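Local coordinates for ABC transporter periplasmic-binding protein YtfQ (Mycobacterium smegmatis, PDB 6HB0) that probably binds a carbohydrate, likely L-arabinofuranose, as the solute-binding component of a mycobacterial ABC transporter, at residues Gly187-Ser192 / Asp216-Gly221. Numbering follows the deposited sequence.
Sequences GDFTRS and DDMGLG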
ATOM      1  N   GLY A 187       7.110 -15.550  -5.373  1.00 27.24           N
ATOM      2  CA  GLY A 187       7.850 -15.823  -4.126  1.00 28.22           C
ATOM      3  C   GLY A 187       6.959 -15.645  -2.872  1.00 27.50           C
ATOM      4  O   GLY A 187       7.474 -15.575  -1.737  1.00 29.62           O
ATOM      5  N   ASP A 188       5.648 -15.527  -3.074  1.00 25.52           N
ATOM      6  CA  ASP A 188       4.649 -15.503  -1.998  1.00 28.02           C
ATOM      7  C   ASP A 188       4.868 -14.418  -0.950  1.00 27.68           C
ATOM      8  O   ASP A 188       4.510 -14.579   0.193  1.00 24.76           O
ATOM      9  CB  ASP A 188       4.642 -16.887  -1.314  1.00 30.26           C
ATOM     10  CG  ASP A 188       3.698 -17.867  -2.025  1.00 35.59           C
ATOM     11  OD1 ASP A 188       2.550 -17.452  -2.321  1.00 36.42           O
ATOM     12  OD2 ASP A 188       4.088 -19.050  -2.257  1.00 32.26           O
ATOM     13  N   PHE A 189       5.500 -13.312  -1.351  1.00 27.79           N
ATOM     14  CA  PHE A 189       5.753 -12.201  -0.463  1.00 25.81           C
ATOM     15  C   PHE A 189       6.645 -12.509   0.733  1.00 27.36           C
ATOM     16  O   PHE A 189       6.680 -11.717   1.673  1.00 25.41           O
ATOM     17  CB  PHE A 189       4.417 -11.589   0.034  1.00 28.77           C
ATOM     18  CG  PHE A 189       3.659 -10.793  -1.005  1.00 27.43           C
ATOM     19  CD1 PHE A 189       4.307  -9.851  -1.798  1.00 26.45           C
ATOM     20  CD2 PHE A 189       2.278 -10.973  -1.171  1.00 29.31           C
ATOM     21  CE1 PHE A 189       3.600  -9.103  -2.716  1.00 25.64           C
ATOM     22  CE2 PHE A 189       1.575 -10.230  -2.107  1.00 30.07           C
ATOM     23  CZ  PHE A 189       2.235  -9.260  -2.851  1.00 29.14           C
ATOM     24  N   THR A 190       7.421 -13.590   0.708  1.00 25.76           N
ATOM     25  CA  THR A 190       8.267 -13.926   1.850  1.00 26.99           C
ATOM     26  C   THR A 190       9.734 -13.922   1.477  1.00 27.67           C
ATOM     27  O   THR A 190      10.094 -14.055   0.298  1.00 26.83           O
ATOM     28  CB  THR A 190       7.966 -15.319   2.438  1.00 28.11           C
ATOM     29  OG1 THR A 190       8.431 -16.319   1.550  1.00 26.50           O
ATOM     30  CG2 THR A 190       6.481 -15.491   2.702  1.00 31.32           C
ATOM     31  N   ARG A 191      10.566 -13.739   2.496  1.00 26.78           N
ATOM     32  CA  ARG A 191      11.991 -13.700   2.318  1.00 28.60           C
ATOM     33  C   ARG A 191      12.517 -15.020   1.780  1.00 27.08           C
ATOM     34  O   ARG A 191      13.307 -15.046   0.806  1.00 27.15           O
ATOM     35  CB  ARG A 191      12.654 -13.360   3.652  1.00 31.89           C
ATOM     36  CG  ARG A 191      14.149 -13.122   3.517  1.00 34.35           C
ATOM     37  CD  ARG A 191      14.749 -12.781   4.856  1.00 40.57           C
ATOM     38  NE  ARG A 191      16.054 -12.137   4.702  1.00 42.63           N
ATOM     39  CZ  ARG A 191      16.344 -10.883   5.061  1.00 42.93           C
ATOM     40  NH1 ARG A 191      15.431 -10.069   5.594  1.00 41.40           N
ATOM     41  NH2 ARG A 191      17.576 -10.436   4.879  1.00 44.31           N
ATOM     42  N   SER A 192      12.058 -16.128   2.348  1.00 26.63           N
ATOM     43  CA  SER A 192      12.586 -17.414   1.916  1.00 26.52           C
ATOM     44  C   SER A 192      12.050 -17.729   0.508  1.00 26.63           C
ATOM     45  O   SER A 192      12.757 -18.334  -0.281  1.00 26.13           O
ATOM     46  CB  SER A 192      12.280 -18.527   2.918  1.00 28.08           C
ATOM     47  OG  SER A 192      10.919 -18.882   2.878  1.00 38.23           O
ATOM     48  N   ASP A 216       9.323  -5.979  -0.121  1.00 31.30           N
ATOM     49  CA  ASP A 216      10.643  -5.865   0.464  1.00 31.30           C
ATOM     50  C   ASP A 216      11.205  -7.231   0.837  1.00 28.97           C
ATOM     51  O   ASP A 216      12.357  -7.491   0.582  1.00 28.68           O
ATOM     52  CB  ASP A 216      10.675  -4.906   1.690  1.00 32.03           C
ATOM     53  CG  ASP A 216       9.875  -5.422   2.914  1.00 34.27           C
ATOM     54  OD1 ASP A 216       8.842  -6.117   2.722  1.00 34.43           O
ATOM     55  OD2 ASP A 216      10.258  -5.100   4.068  1.00 42.12           O
ATOM     56  N   ASP A 217      10.400  -8.098   1.429  1.00 29.65           N
ATOM     57  CA  ASP A 217      10.923  -9.400   1.880  1.00 29.00           C
ATOM     58  C   ASP A 217      11.502 -10.248   0.752  1.00 26.34           C
ATOM     59  O   ASP A 217      12.568 -10.790   0.886  1.00 25.30           O
ATOM     60  CB  ASP A 217       9.873 -10.181   2.643  1.00 34.54           C
ATOM     61  CG  ASP A 217       9.454  -9.485   3.940  1.00 38.51           C
ATOM     62  OD1 ASP A 217      10.336  -8.937   4.670  1.00 45.99           O
ATOM     63  OD2 ASP A 217       8.250  -9.499   4.190  1.00 44.06           O
ATOM     64  N   MET A 218      10.791 -10.341  -0.347  1.00 26.90           N
ATOM     65  CA  MET A 218      11.263 -11.080  -1.503  1.00 26.77           C
ATOM     66  C   MET A 218      12.539 -10.451  -2.056  1.00 28.67           C
ATOM     67  O   MET A 218      13.481 -11.164  -2.394  1.00 25.37           O
ATOM     68  CB  MET A 218      10.185 -11.140  -2.589  1.00 24.52           C
ATOM     69  CG  MET A 218       9.033 -11.995  -2.175  1.00 24.37           C
ATOM     70  SD  MET A 218       7.894 -12.360  -3.529  1.00 25.73           S
ATOM     71  CE  MET A 218       7.341 -10.701  -4.039  1.00 25.50           C
ATOM     72  N   GLY A 219      12.584  -9.123  -2.070  1.00 26.03           N
ATOM     73  CA  GLY A 219      13.796  -8.403  -2.457  1.00 27.03           C
ATOM     74  C   GLY A 219      14.968  -8.714  -1.534  1.00 27.91           C
ATOM     75  O   GLY A 219      16.090  -8.888  -1.996  1.00 27.96           O
ATOM     76  N   LEU A 220      14.725  -8.805  -0.221  1.00 26.08           N
ATOM     77  CA  LEU A 220      15.799  -9.098   0.670  1.00 27.09           C
ATOM     78  C   LEU A 220      16.273 -10.525   0.502  1.00 26.15           C
ATOM     79  O   LEU A 220      17.453 -10.776   0.579  1.00 31.19           O
ATOM     80  CB  LEU A 220      15.434  -8.799   2.114  1.00 31.14           C
ATOM     81  CG  LEU A 220      15.118  -7.330   2.404  1.00 30.17           C
ATOM     82  CD1 LEU A 220      14.284  -7.169   3.678  1.00 33.44           C
ATOM     83  CD2 LEU A 220      16.429  -6.591   2.498  1.00 31.46           C
ATOM     84  N   GLY A 221      15.354 -11.447   0.246  1.00 27.20           N
ATOM     85  CA  GLY A 221      15.703 -12.831  -0.056  1.00 27.79           C
ATOM     86  C   GLY A 221      16.588 -12.936  -1.270  1.00 28.18           C
ATOM     87  O   GLY A 221      17.604 -13.639  -1.245  1.00 28.83           O
TER
HETATM   88  O   HOH W   1      12.283 -10.136   5.546  1.00 40.97           O
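One face of the Arg-191 guanidinium lies on Leu-220, whose CB sits 3.6 Å above the plane and offset toward the rim, while Leu-220 CD1 touches Arg-191 NH1. Beside the Phe-189 ring, Met-218 CE comes in obliquely, 3.9 Å from Phe-189 CD1. These contacts join the starts of two helices, 191-204 and 216-228, in one α/β domain of a periplasmic binding protein, where each helix follows a strand of the same sheet. Arginine suits its place because the extended chain, with CG anti to the backbone N (chi1 -173°), runs past Asp-217 O and Gly-221 N and carries its flat end over Leu-220. NH2 continues to a salt bridge with Glu-224, and NH1 gives a hydrogen bond to a water. Arg-191 NH1 and Asp-217 OD1 are 5.3 Å apart, too far for a direct salt bridge. Asp-217 and Asp-216 bind a zinc ion.

A type I' turn from Gly-187 to Thr-190, closed by Thr-190 N to Gly-187 O, leads into helix 191-204. The unbranched, pliable chain of Met-218 follows this turn, with CG against Thr-190 O. Its chi1 (-69°, CG anti to the carbonyl carbon) and extended chi2 bring SD to 3.4 Å from Phe-189 N, and the bend at chi3 turns CE toward the ring. Phe-189 in turn meets Trp-33, Pro-161 and Arg-165. Thr-190 is the N-cap of its helix, its OG1 accepting from Gly-193 N.

No direct hydrogen bond crosses between the segments, and the backbones approach closely instead. Gly-221, lacking a side chain, lets its CA come 3.4 Å from Arg-191 O, and Arg-191 CA points its hydrogen at Asp-217 O, 3.3 Å away, with 155° at the hydrogen.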